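Local coordinates for protein putative phytoene/squalene synthase YisP (PDB 3WE9) that hydrolyses farnesyl diphosphate to farnesol and diphosphate and takes part in biofilm formation by Bacillus subtilis, at residues 88-91 against 95-98; 48-53 against 99-104; 105-110 against 122-127; 221-226 against 233-238. One frame throughout, in Å; residues are numbered along the deposited sequence.

Overall arrangement
Along this single, all-helical chain, contact 1 lies between the two segments of contact 2; contacts 3 and 4 follow in series. Contact 1 closes the end of helix 84-94. Contact 2 packs helix 98-107 on the earlier helix 38-54, and contact 3 sets the far end of helix 98-107 against helix 118-140. Centres of contacts 2 and 3 are about 11 Å apart, those of 1 and 2 about 12 Å, and both pairs touch. Contact 4, where the turn after helix 199-221 packs on helix 228-250, lies across the chain's centre from contact 3, their centres about 24 Å apart. Contacts 2 and 3 share helix 98-107, and the loop of contact 1 leads into it.

Contact 1. Residues 88-91 against 95-98; sequences DHAY and TLES
Tyr-91 lays its ring along Leu-96 to Ser-98, just past the end of helix 84-94, with the backbone of Leu-96 against one of its faces. The ring gets there because CG stands anti to the backbone N (chi1 -167°), and it crosses the leucine side chain at a slant. The carbonyl oxygen of Leu-96 sits over that face, 3.3 Å from Tyr-91 CE1, while Leu-96 CB approaches Tyr-91 CD1 to 3.7 Å. At the far end of the ring, the backbone N of Ser-98 comes in at the edge, close to the ring plane and 3.6 Å from Tyr-91 OH. The branched end of Leu-96 turns instead to the helix backbone, and its CD1 rests 3.8 Å from Tyr-91 CA.

Leu-96 N donates a hydrogen bond to Tyr-91 O at 3.2 Å, with an N-H...O angle of 157°, and meets a lone pair in the carbonyl plane. This is a 6→1 bond, from the N-H of Leu-96 back to the C=O of Tyr-91, and Thr-95 just before the donor has a positive phi, as in a Schellman-type helix end; the apolar contact between Tyr-91 and Leu-96 also fits that motif. Leu-96 is buried beneath the turn, reaching Val-47 of helix 38-54 and both Pro-138 and Ile-139 of helix 118-140, while Ala-90 faces Ala-43 of helix 38-54 and Tyr-15 of helix 6-25.

Contact 2. Residues 48-53 against 99-104; sequences LSFCHT and EPFREF
Phe-50 meets Phe-101 because its chi1 of 164° points the ring away from its own N, swinging it from helix 38-54 toward helix 98-107. Phe-101 instead has CG opposite its carbonyl carbon, beside the backbone N, and presents an edge: CD1 lies 3.4 Å from Phe-50 CE2. The planes are 72° apart and the centroids 5.3 Å, an offset edge-to-face pair with the edge of Phe-101 directed at the face of Phe-50. One turn on, Phe-104 points at Cys-51. The sulfur SG sits over one face of that ring, 4.2 Å from the centroid and 17° off the normal, while Cys-51 CB touches Phe-104 CZ at 3.8 Å. Phe-104 CE1 also approaches the carbonyl oxygen of Cys-51, at 3.5 Å.

Phe-87 adds a third ring beside Phe-50 and Phe-101, and Met-135 of helix 118-140 packs on Cys-51, Phe-101 and Phe-104. Replacing Phe-50 by an alanine removes the ring, and the edge of Phe-101 would probably lose its aromatic partner, with a gap opened between the helices. A triethylene glycol, probably from the crystallisation liquor, lies about 4 Å from the Phe-104 side chain and may mark a pocket there. The contact is thus held by dispersion and ring electrostatics.

Contact 3. Residues 105-110 against 122-127; sequences IAAQKE and LMYAYR
The last turn of helix 98-107 and the loop after it meet the flank of helix 118-140 here, a helix-to-helix packing within the all-helical fold of the phytoene/squalene synthase family. Ala-107 is the residue in the middle. Its methyl group points at helix 118-140 and touches Arg-127 CB at 3.9 Å; the backbones come close at this point, with Ala-107 CA 6.2 Å from Arg-127 CA. Arg-127 bends at its third torsion (chi3 -55°), which folds the chain back so that NE stays 4.1 Å from Ala-107 CB, and the methyl lies at the edge of the guanidinium, near its plane. The placement of the outer nitrogen NH1 is doubtful, since it crowds Met-123.

Tyr-124 comes from the preceding turn of the same helix. Its CG sits beside its own carbonyl carbon, and from there the ring extends toward the loop and offers an edge to the carbonyl of Ala-107: the oxygen lies in the ring plane, 3.4 Å from Tyr-124 CE1, whereas the methyl CB is farther, 4.3 Å from that same carbon. Thr-128, one residue beyond the segment, packs on both Ala-107 and Gln-108 and hydrogen-bonds through OG1 to Tyr-124 O, while Tyr-115 and Arg-176 also touch the Tyr-124 side chain. Across the two segments, then, the contact rests on small apolar surfaces and one aromatic C-H facing a carbonyl oxygen, a weakly favourable pairing, and Arg-127 contributes mainly its aliphatic root rather than its charge.

Contact 4. Residues 221-226 against 233-238; sequences DALPLF and TVKAAL
Val-234, the residue that meets both Leu-223 and Phe-226, has its carbonyl oxygen taken by Leu-238 N at 2.9 Å, an ordinary helical bond within helix 228-250. Its two methyls divide the work. CG2 stands almost exactly above the middle of the Phe-226 ring, 3.9 Å from the centroid and 2° off the normal, a clear CH-pi contact in which the two side chains cross at about a right angle. CG1 meets Leu-223 CD1 at 3.8 Å, the two side chains sliding past each other in opposite directions. A chi1 of -178° swings the fork of Leu-223 away from its own N and carries it to the helix; the other branch, CD2, rests 4.1 Å from Lys-235 CB, while the extended end of that lysine leads off. Leu-223 O lies in the plane of the Phe-226 ring, at its edge. With a serine at Phe-226 the ring is gone, and Val-234 CG2 would probably lose its CH-pi partner, with a gap opening between the 3-10 turn 223-225 and helix 228-250. The contact fills the bend between helices 199-221 and 228-250: Phe-226 also packs on Leu-148 of helix 145-165, and Val-234 on Cys-219 of helix 199-221.

Contact 1. Residues 88-91 against 95-98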
loop_
_atom_site.group_PDB
_atom_site.type_symbol
_atom_site.label_atom_id
_atom_site.label_comp_id
_atom_site.label_asym_id
_atom_site.label_seq_id
_atom_site.Cartn_x
_atom_site.Cartn_y
_atom_site.Cartn_z
ATOM N N ASP A 88 6.571 -13.758 14.326
ATOM C CA ASP A 88 7.376 -13.573 15.529
ATOM C C ASP A 88 8.849 -13.611 15.152
ATOM O O ASP A 88 9.661 -12.879 15.712
ATOM C CB ASP A 88 7.102 -14.667 16.561
ATOM C CG ASP A 88 8.052 -14.587 17.750
ATOM O OD1 ASP A 88 8.039 -13.558 18.464
ATOM O OD2 ASP A 88 8.819 -15.550 17.968
ATOM N N HIS A 89 9.195 -14.476 14.202
ATOM C CA HIS A 89 10.578 -14.581 13.762
ATOM C C HIS A 89 11.026 -13.246 13.173
ATOM O O HIS A 89 12.095 -12.732 13.512
ATOM C CB HIS A 89 10.736 -15.673 12.704
ATOM C CG HIS A 89 12.123 -15.764 12.148
ATOM N ND1 HIS A 89 13.137 -16.457 12.777
ATOM C CD2 HIS A 89 12.678 -15.206 11.047
ATOM C CE1 HIS A 89 14.254 -16.322 12.087
ATOM N NE2 HIS A 89 14.004 -15.568 11.032
ATOM N N ALA A 90 10.209 -12.698 12.276
ATOM C CA ALA A 90 10.519 -11.423 11.632
ATOM C C ALA A 90 10.642 -10.323 12.681
ATOM O O ALA A 90 11.540 -9.481 12.630
ATOM C CB ALA A 90 9.428 -11.066 10.635
ATOM N N TYR A 91 9.726 -10.350 13.641
ATOM C CA TYR A 91 9.693 -9.372 14.714
ATOM C C TYR A 91 10.995 -9.362 15.516
ATOM O O TYR A 91 11.559 -8.303 15.804
ATOM C CB TYR A 91 8.525 -9.687 15.645
ATOM C CG TYR A 91 8.193 -8.577 16.607
ATOM C CD1 TYR A 91 7.338 -7.541 16.233
ATOM C CD2 TYR A 91 8.740 -8.552 17.888
ATOM C CE1 TYR A 91 7.030 -6.509 17.112
ATOM C CE2 TYR A 91 8.443 -7.523 18.776
ATOM C CZ TYR A 91 7.585 -6.506 18.381
ATOM O OH TYR A 91 7.277 -5.493 19.260
ATOM N N THR A 95 13.810 -6.455 14.961
ATOM C CA THR A 95 13.435 -5.575 16.064
ATOM C C THR A 95 12.328 -4.620 15.617
ATOM O O THR A 95 12.478 -3.398 15.678
ATOM C CB THR A 95 14.654 -4.771 16.556
ATOM O OG1 THR A 95 15.733 -5.670 16.841
ATOM C CG2 THR A 95 14.307 -3.996 17.822
ATOM N N LEU A 96 11.218 -5.190 15.164
ATOM C CA LEU A 96 10.080 -4.402 14.693
ATOM C C LEU A 96 9.347 -3.753 15.867
ATOM O O LEU A 96 9.455 -4.211 17.009
ATOM C CB LEU A 96 9.116 -5.293 13.904
ATOM C CG LEU A 96 9.724 -6.032 12.700
ATOM C CD1 LEU A 96 8.654 -6.877 12.025
ATOM C CD2 LEU A 96 10.323 -5.033 11.719
ATOM N N GLU A 97 8.605 -2.686 15.580
ATOM C CA GLU A 97 7.862 -1.969 16.613
ATOM C C GLU A 97 6.392 -2.372 16.646
ATOM O O GLU A 97 5.761 -2.539 15.602
ATOM C CB GLU A 97 7.977 -0.466 16.383
ATOM C CG GLU A 97 9.403 0.018 16.270
ATOM C CD GLU A 97 9.495 1.523 16.305
ATOM O OE1 GLU A 97 8.816 2.183 15.483
ATOM O OE2 GLU A 97 10.243 2.047 17.159
ATOM N N SER A 98 5.848 -2.511 17.852
ATOM C CA SER A 98 4.457 -2.921 18.030
ATOM C C SER A 98 3.396 -1.867 17.700
ATOM O O SER A 98 2.321 -2.205 17.210
ATOM C CB SER A 98 4.244 -3.423 19.468
ATOM O OG SER A 98 4.508 -2.400 20.411
#

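Contact 2. Residues 48-53 against 99-104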
loop_
_atom_site.group_PDB
_atom_site.type_symbol
_atom_site.label_atom_id
_atom_site.label_comp_id
_atom_site.label_asym_id
_atom_site.label_seq_id
_atom_site.Cartn_x
_atom_site.Cartn_y
_atom_site.Cartn_z
ATOM N N LEU A 48 3.288 -7.862 5.489
ATOM C CA LEU A 48 2.151 -7.599 4.612
ATOM C C LEU A 48 1.071 -8.679 4.706
ATOM O O LEU A 48 -0.109 -8.395 4.508
ATOM C CB LEU A 48 2.618 -7.434 3.163
ATOM C CG LEU A 48 3.516 -6.218 2.899
ATOM C CD1 LEU A 48 3.682 -6.032 1.398
ATOM C CD2 LEU A 48 2.904 -4.969 3.518
ATOM N N SER A 49 1.471 -9.915 4.995
ATOM C CA SER A 49 0.499 -10.994 5.148
ATOM C C SER A 49 -0.359 -10.638 6.359
ATOM O O SER A 49 -1.584 -10.800 6.340
ATOM C CB SER A 49 1.199 -12.336 5.382
ATOM O OG SER A 49 1.804 -12.812 4.193
ATOM N N PHE A 50 0.304 -10.151 7.408
ATOM C CA PHE A 50 -0.371 -9.731 8.628
ATOM C C PHE A 50 -1.403 -8.665 8.274
ATOM O O PHE A 50 -2.554 -8.732 8.704
ATOM C CB PHE A 50 0.637 -9.144 9.622
ATOM C CG PHE A 50 0.000 -8.344 10.724
ATOM C CD1 PHE A 50 -0.577 -8.977 11.822
ATOM C CD2 PHE A 50 -0.053 -6.954 10.645
ATOM C CE1 PHE A 50 -1.199 -8.236 12.825
ATOM C CE2 PHE A 50 -0.671 -6.203 11.638
ATOM C CZ PHE A 50 -1.248 -6.846 12.732
ATOM N N CYS A 51 -0.977 -7.678 7.492
ATOM C CA CYS A 51 -1.860 -6.597 7.070
ATOM C C CYS A 51 -3.077 -7.137 6.320
ATOM O O CYS A 51 -4.216 -6.788 6.641
ATOM C CB CYS A 51 -1.095 -5.603 6.190
ATOM S SG CYS A 51 0.122 -4.597 7.096
ATOM N N HIS A 52 -2.836 -7.989 5.326
ATOM C CA HIS A 52 -3.921 -8.574 4.547
ATOM C C HIS A 52 -4.881 -9.328 5.461
ATOM O O HIS A 52 -6.097 -9.121 5.405
ATOM C CB HIS A 52 -3.375 -9.537 3.491
ATOM C CG HIS A 52 -4.442 -10.228 2.697
ATOM N ND1 HIS A 52 -5.251 -9.562 1.800
ATOM C CD2 HIS A 52 -4.845 -11.521 2.679
ATOM C CE1 HIS A 52 -6.107 -10.414 1.266
ATOM N NE2 HIS A 52 -5.882 -11.610 1.781
ATOM N N THR A 53 -4.326 -10.201 6.298
ATOM C CA THR A 53 -5.124 -10.996 7.229
ATOM C C THR A 53 -6.010 -10.122 8.107
ATOM O O THR A 53 -7.211 -10.370 8.234
ATOM C CB THR A 53 -4.226 -11.859 8.143
ATOM O OG1 THR A 53 -3.595 -12.881 7.363
ATOM C CG2 THR A 53 -5.049 -12.510 9.249
ATOM N N GLU A 99 3.697 -0.601 17.962
ATOM C CA GLU A 99 2.746 0.491 17.720
ATOM C C GLU A 99 2.040 0.494 16.355
ATOM O O GLU A 99 0.811 0.432 16.287
ATOM C CB GLU A 99 3.430 1.846 17.940
ATOM C CG GLU A 99 3.775 2.175 19.396
ATOM C CD GLU A 99 4.729 1.173 20.028
ATOM O OE1 GLU A 99 5.751 0.833 19.392
ATOM O OE2 GLU A 99 4.461 0.734 21.169
ATOM N N PRO A 100 2.801 0.568 15.248
ATOM C CA PRO A 100 2.148 0.574 13.931
ATOM C C PRO A 100 1.220 -0.618 13.680
ATOM O O PRO A 100 0.209 -0.491 12.986
ATOM C CB PRO A 100 3.327 0.624 12.957
ATOM C CG PRO A 100 4.446 -0.025 13.729
ATOM C CD PRO A 100 4.267 0.564 15.109
ATOM N N PHE A 101 1.563 -1.772 14.243
ATOM C CA PHE A 101 0.737 -2.960 14.074
ATOM C C PHE A 101 -0.587 -2.770 14.811
ATOM O O PHE A 101 -1.647 -3.168 14.315
ATOM C CB PHE A 101 1.476 -4.194 14.599
ATOM C CG PHE A 101 2.666 -4.579 13.769
ATOM C CD1 PHE A 101 2.508 -5.312 12.592
ATOM C CD2 PHE A 101 3.941 -4.171 14.136
ATOM C CE1 PHE A 101 3.611 -5.630 11.792
ATOM C CE2 PHE A 101 5.048 -4.480 13.347
ATOM C CZ PHE A 101 4.884 -5.211 12.173
ATOM N N ARG A 102 -0.522 -2.154 15.989
ATOM C CA ARG A 102 -1.724 -1.896 16.774
ATOM C C ARG A 102 -2.565 -0.889 16.001
ATOM O O ARG A 102 -3.758 -1.096 15.778
ATOM C CB ARG A 102 -1.358 -1.312 18.141
ATOM C CG ARG A 102 -0.427 -2.185 18.968
ATOM C CD ARG A 102 -0.007 -1.466 20.242
ATOM N NE ARG A 102 0.988 -2.215 21.003
ATOM C CZ ARG A 102 0.790 -3.434 21.495
ATOM N NH1 ARG A 102 -0.371 -4.051 21.307
ATOM N NH2 ARG A 102 1.752 -4.037 22.182
ATOM N N GLU A 103 -1.920 0.201 15.595
ATOM C CA GLU A 103 -2.573 1.259 14.832
ATOM C C GLU A 103 -3.380 0.681 13.678
ATOM O O GLU A 103 -4.555 1.003 13.506
ATOM C CB GLU A 103 -1.522 2.227 14.288
ATOM C CG GLU A 103 -1.279 3.449 15.152
ATOM C CD GLU A 103 -2.246 4.575 14.835
ATOM O OE1 GLU A 103 -3.466 4.404 15.057
ATOM O OE2 GLU A 103 -1.781 5.633 14.353
ATOM N N PHE A 104 -2.738 -0.178 12.893
ATOM C CA PHE A 104 -3.377 -0.800 11.742
ATOM C C PHE A 104 -4.626 -1.580 12.150
ATOM O O PHE A 104 -5.680 -1.440 11.532
ATOM C CB PHE A 104 -2.379 -1.720 11.034
ATOM C CG PHE A 104 -2.850 -2.214 9.695
ATOM C CD1 PHE A 104 -3.694 -3.315 9.600
ATOM C CD2 PHE A 104 -2.455 -1.568 8.528
ATOM C CE1 PHE A 104 -4.138 -3.770 8.358
ATOM C CE2 PHE A 104 -2.893 -2.013 7.279
ATOM C CZ PHE A 104 -3.735 -3.114 7.194
#

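Contact 3. Residues 105-110 against 122-127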
loop_
_atom_site.group_PDB
_atom_site.type_symbol
_atom_site.label_atom_id
_atom_site.label_comp_id
_atom_site.label_asym_id
_atom_site.label_seq_id
_atom_site.Cartn_x
_atom_site.Cartn_y
_atom_site.Cartn_z
ATOM N N ILE A 105 -4.508 -2.393 13.195
ATOM C CA ILE A 105 -5.637 -3.184 13.673
ATOM C C ILE A 105 -6.823 -2.299 14.047
ATOM O O ILE A 105 -7.949 -2.549 13.618
ATOM C CB ILE A 105 -5.255 -4.036 14.906
ATOM C CG1 ILE A 105 -4.291 -5.149 14.495
ATOM C CG2 ILE A 105 -6.510 -4.632 15.538
ATOM C CD1 ILE A 105 -4.874 -6.109 13.479
ATOM N N ALA A 106 -6.565 -1.269 14.847
ATOM C CA ALA A 106 -7.615 -0.357 15.276
ATOM C C ALA A 106 -8.335 0.277 14.090
ATOM O O ALA A 106 -9.552 0.447 14.111
ATOM C CB ALA A 106 -7.019 0.731 16.178
ATOM N N ALA A 107 -7.574 0.615 13.053
ATOM C CA ALA A 107 -8.121 1.252 11.855
ATOM C C ALA A 107 -9.044 0.363 11.023
ATOM O O ALA A 107 -9.737 0.851 10.124
ATOM C CB ALA A 107 -6.983 1.779 10.984
ATOM N N GLN A 108 -9.052 -0.936 11.304
ATOM C CA GLN A 108 -9.928 -1.841 10.568
ATOM C C GLN A 108 -11.356 -1.771 11.098
ATOM O O GLN A 108 -12.288 -2.160 10.402
ATOM C CB GLN A 108 -9.393 -3.282 10.622
ATOM C CG GLN A 108 -8.074 -3.457 9.875
ATOM C CD GLN A 108 -8.123 -2.843 8.492
ATOM O OE1 GLN A 108 -9.063 -3.068 7.743
ATOM N NE2 GLN A 108 -7.107 -2.066 8.149
ATOM N N LYS A 109 -11.534 -1.316 12.339
ATOM C CA LYS A 109 -12.891 -1.170 12.874
ATOM C C LYS A 109 -13.352 0.010 11.999
ATOM O O LYS A 109 -12.669 1.036 11.944
ATOM C CB LYS A 109 -12.855 -0.776 14.361
ATOM C CG LYS A 109 -11.739 -1.451 15.168
ATOM C CD LYS A 109 -12.038 -2.918 15.443
ATOM C CE LYS A 109 -10.968 -3.534 16.353
ATOM N NZ LYS A 109 -10.782 -2.761 17.615
ATOM N N GLU A 110 -14.485 -0.114 11.310
ATOM C CA GLU A 110 -14.888 0.968 10.428
ATOM C C GLU A 110 -15.924 1.998 10.804
ATOM O O GLU A 110 -16.132 2.368 11.971
ATOM C CB GLU A 110 -15.233 0.418 9.026
ATOM C CG GLU A 110 -15.550 -1.060 8.970
ATOM C CD GLU A 110 -15.220 -1.686 7.633
ATOM O OE1 GLU A 110 -16.006 -1.482 6.668
ATOM O OE2 GLU A 110 -14.166 -2.386 7.542
ATOM N N LEU A 122 -7.162 11.065 4.285
ATOM C CA LEU A 122 -5.716 11.065 4.508
ATOM C C LEU A 122 -5.349 10.423 5.836
ATOM O O LEU A 122 -4.371 9.680 5.930
ATOM C CB LEU A 122 -5.167 12.496 4.474
ATOM C CG LEU A 122 -5.286 13.245 3.145
ATOM C CD1 LEU A 122 -4.714 14.654 3.282
ATOM C CD2 LEU A 122 -4.545 12.464 2.069
ATOM N N MET A 123 -6.134 10.719 6.864
ATOM C CA MET A 123 -5.895 10.165 8.189
ATOM C C MET A 123 -6.068 8.656 8.121
ATOM O O MET A 123 -5.339 7.899 8.766
ATOM C CB MET A 123 -6.880 10.776 9.195
ATOM C CG MET A 123 -6.826 10.167 10.592
ATOM S SD MET A 123 -5.184 10.152 11.341
ATOM C CE MET A 123 -4.762 11.852 11.291
ATOM N N TYR A 124 -7.031 8.217 7.323
ATOM C CA TYR A 124 -7.267 6.792 7.180
ATOM C C TYR A 124 -6.122 6.092 6.445
ATOM O O TYR A 124 -5.712 4.996 6.823
ATOM C CB TYR A 124 -8.564 6.531 6.434
ATOM C CG TYR A 124 -8.868 5.064 6.370
ATOM C CD1 TYR A 124 -9.035 4.326 7.542
ATOM C CD2 TYR A 124 -8.950 4.399 5.152
ATOM C CE1 TYR A 124 -9.277 2.962 7.504
ATOM C CE2 TYR A 124 -9.193 3.030 5.104
ATOM C CZ TYR A 124 -9.356 2.322 6.282
ATOM O OH TYR A 124 -9.614 0.973 6.247
ATOM N N ALA A 125 -5.628 6.716 5.380
ATOM C CA ALA A 125 -4.525 6.140 4.615
ATOM C C ALA A 125 -3.289 6.117 5.513
ATOM O O ALA A 125 -2.447 5.228 5.419
ATOM C CB ALA A 125 -4.257 6.981 3.373
ATOM N N TYR A 126 -3.197 7.114 6.385
ATOM C CA TYR A 126 -2.078 7.232 7.312
ATOM C C TYR A 126 -2.066 6.093 8.325
ATOM O O TYR A 126 -1.027 5.469 8.556
ATOM C CB TYR A 126 -2.150 8.581 8.039
ATOM C CG TYR A 126 -1.167 8.732 9.184
ATOM C CD1 TYR A 126 0.205 8.601 8.976
ATOM C CD2 TYR A 126 -1.613 9.002 10.477
ATOM C CE1 TYR A 126 1.113 8.734 10.028
ATOM C CE2 TYR A 126 -0.716 9.137 11.539
ATOM C CZ TYR A 126 0.644 9.003 11.306
ATOM O OH TYR A 126 1.535 9.146 12.344
ATOM N N ARG A 127 -3.229 5.806 8.903
ATOM C CA ARG A 127 -3.349 4.760 9.916
ATOM C C ARG A 127 -3.218 3.344 9.374
ATOM O O ARG A 127 -2.992 2.408 10.138
ATOM C CB ARG A 127 -4.689 4.886 10.651
ATOM C CG ARG A 127 -4.954 6.252 11.257
ATOM C CD ARG A 127 -6.296 6.256 11.995
ATOM N NE ARG A 127 -7.396 5.817 11.135
ATOM C CZ ARG A 127 -8.357 6.613 10.669
ATOM N NH1 ARG A 127 -8.365 7.901 10.976
ATOM N NH2 ARG A 127 -9.315 6.122 9.898
#

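Contact 4. Residues 221-226 against 233-238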
loop_
_atom_site.group_PDB
_atom_site.type_symbol
_atom_site.label_atom_id
_atom_site.label_comp_id
_atom_site.label_asym_id
_atom_site.label_seq_id
_atom_site.Cartn_x
_atom_site.Cartn_y
_atom_site.Cartn_z
ATOM N N ASP A 221 12.254 11.676 -3.436
ATOM C CA ASP A 221 13.353 12.562 -3.056
ATOM C C ASP A 221 14.307 11.906 -2.053
ATOM O O ASP A 221 15.495 12.227 -2.020
ATOM C CB ASP A 221 12.829 13.867 -2.442
ATOM C CG ASP A 221 12.025 14.704 -3.419
ATOM O OD1 ASP A 221 12.319 14.678 -4.634
ATOM O OD2 ASP A 221 11.102 15.408 -2.956
ATOM N N ALA A 222 13.787 10.994 -1.234
ATOM C CA ALA A 222 14.606 10.318 -0.231
ATOM C C ALA A 222 15.138 8.966 -0.700
ATOM O O ALA A 222 15.798 8.255 0.057
ATOM C CB ALA A 222 13.803 10.143 1.054
ATOM N N LEU A 223 14.858 8.622 -1.954
ATOM C CA LEU A 223 15.288 7.353 -2.527
ATOM C C LEU A 223 16.792 7.063 -2.407
ATOM O O LEU A 223 17.185 5.942 -2.077
ATOM C CB LEU A 223 14.861 7.275 -3.995
ATOM C CG LEU A 223 15.190 5.982 -4.747
ATOM C CD1 LEU A 223 14.563 4.792 -4.030
ATOM C CD2 LEU A 223 14.688 6.077 -6.184
ATOM N N PRO A 224 17.651 8.065 -2.679
ATOM C CA PRO A 224 19.100 7.847 -2.583
ATOM C C PRO A 224 19.602 7.533 -1.170
ATOM O O PRO A 224 20.708 7.019 -1.002
ATOM C CB PRO A 224 19.689 9.160 -3.116
ATOM C CG PRO A 224 18.614 9.675 -4.033
ATOM C CD PRO A 224 17.364 9.396 -3.246
ATOM N N LEU A 225 18.794 7.848 -0.162
ATOM C CA LEU A 225 19.167 7.606 1.231
ATOM C C LEU A 225 18.974 6.165 1.691
ATOM O O LEU A 225 19.566 5.748 2.683
ATOM C CB LEU A 225 18.381 8.520 2.166
ATOM C CG LEU A 225 18.593 10.024 2.011
ATOM C CD1 LEU A 225 17.716 10.748 3.019
ATOM C CD2 LEU A 225 20.062 10.373 2.221
ATOM N N PHE A 226 18.130 5.413 0.996
ATOM C CA PHE A 226 17.905 4.020 1.366
ATOM C C PHE A 226 19.146 3.207 1.035
ATOM O O PHE A 226 19.852 3.514 0.080
ATOM C CB PHE A 226 16.716 3.446 0.593
ATOM C CG PHE A 226 15.384 3.811 1.173
ATOM C CD1 PHE A 226 14.841 3.062 2.213
ATOM C CD2 PHE A 226 14.675 4.905 0.686
ATOM C CE1 PHE A 226 13.600 3.396 2.765
ATOM C CE2 PHE A 226 13.436 5.250 1.228
ATOM C CZ PHE A 226 12.898 4.493 2.268
ATOM N N THR A 233 13.743 -1.966 -4.391
ATOM C CA THR A 233 12.410 -2.289 -3.891
ATOM C C THR A 233 11.572 -1.019 -3.748
ATOM O O THR A 233 10.407 -0.997 -4.131
ATOM C CB THR A 233 12.488 -3.028 -2.535
ATOM O OG1 THR A 233 12.924 -4.376 -2.755
ATOM C CG2 THR A 233 11.122 -3.051 -1.837
ATOM N N VAL A 234 12.165 0.039 -3.206
ATOM C CA VAL A 234 11.448 1.302 -3.044
ATOM C C VAL A 234 11.183 1.931 -4.410
ATOM O O VAL A 234 10.081 2.404 -4.682
ATOM C CB VAL A 234 12.245 2.303 -2.172
ATOM C CG1 VAL A 234 11.523 3.645 -2.126
ATOM C CG2 VAL A 234 12.404 1.752 -0.757
ATOM N N LYS A 235 12.198 1.919 -5.269
ATOM C CA LYS A 235 12.084 2.469 -6.616
ATOM C C LYS A 235 10.985 1.735 -7.388
ATOM O O LYS A 235 10.172 2.355 -8.077
ATOM C CB LYS A 235 13.424 2.329 -7.349
ATOM C CG LYS A 235 13.471 2.972 -8.729
ATOM C CD LYS A 235 14.857 2.814 -9.354
ATOM C CE LYS A 235 14.946 3.504 -10.710
ATOM N NZ LYS A 235 16.301 3.355 -11.324
ATOM N N ALA A 236 10.960 0.412 -7.268
ATOM C CA ALA A 236 9.949 -0.389 -7.950
ATOM C C ALA A 236 8.551 0.005 -7.465
ATOM O O ALA A 236 7.642 0.231 -8.268
ATOM C CB ALA A 236 10.192 -1.870 -7.691
ATOM N N ALA A 237 8.388 0.093 -6.150
ATOM C CA ALA A 237 7.098 0.460 -5.565
ATOM C C ALA A 237 6.637 1.818 -6.093
ATOM O O ALA A 237 5.471 1.998 -6.437
ATOM C CB ALA A 237 7.208 0.497 -4.038
ATOM N N LEU A 238 7.563 2.771 -6.142
ATOM C CA LEU A 238 7.265 4.105 -6.637
ATOM C C LEU A 238 6.811 4.067 -8.096
ATOM O O LEU A 238 5.759 4.604 -8.442
ATOM C CB LEU A 238 8.502 5.000 -6.505
ATOM C CG LEU A 238 8.846 5.437 -5.078
ATOM C CD1 LEU A 238 10.188 6.165 -5.066
ATOM C CD2 LEU A 238 7.740 6.341 -4.551
#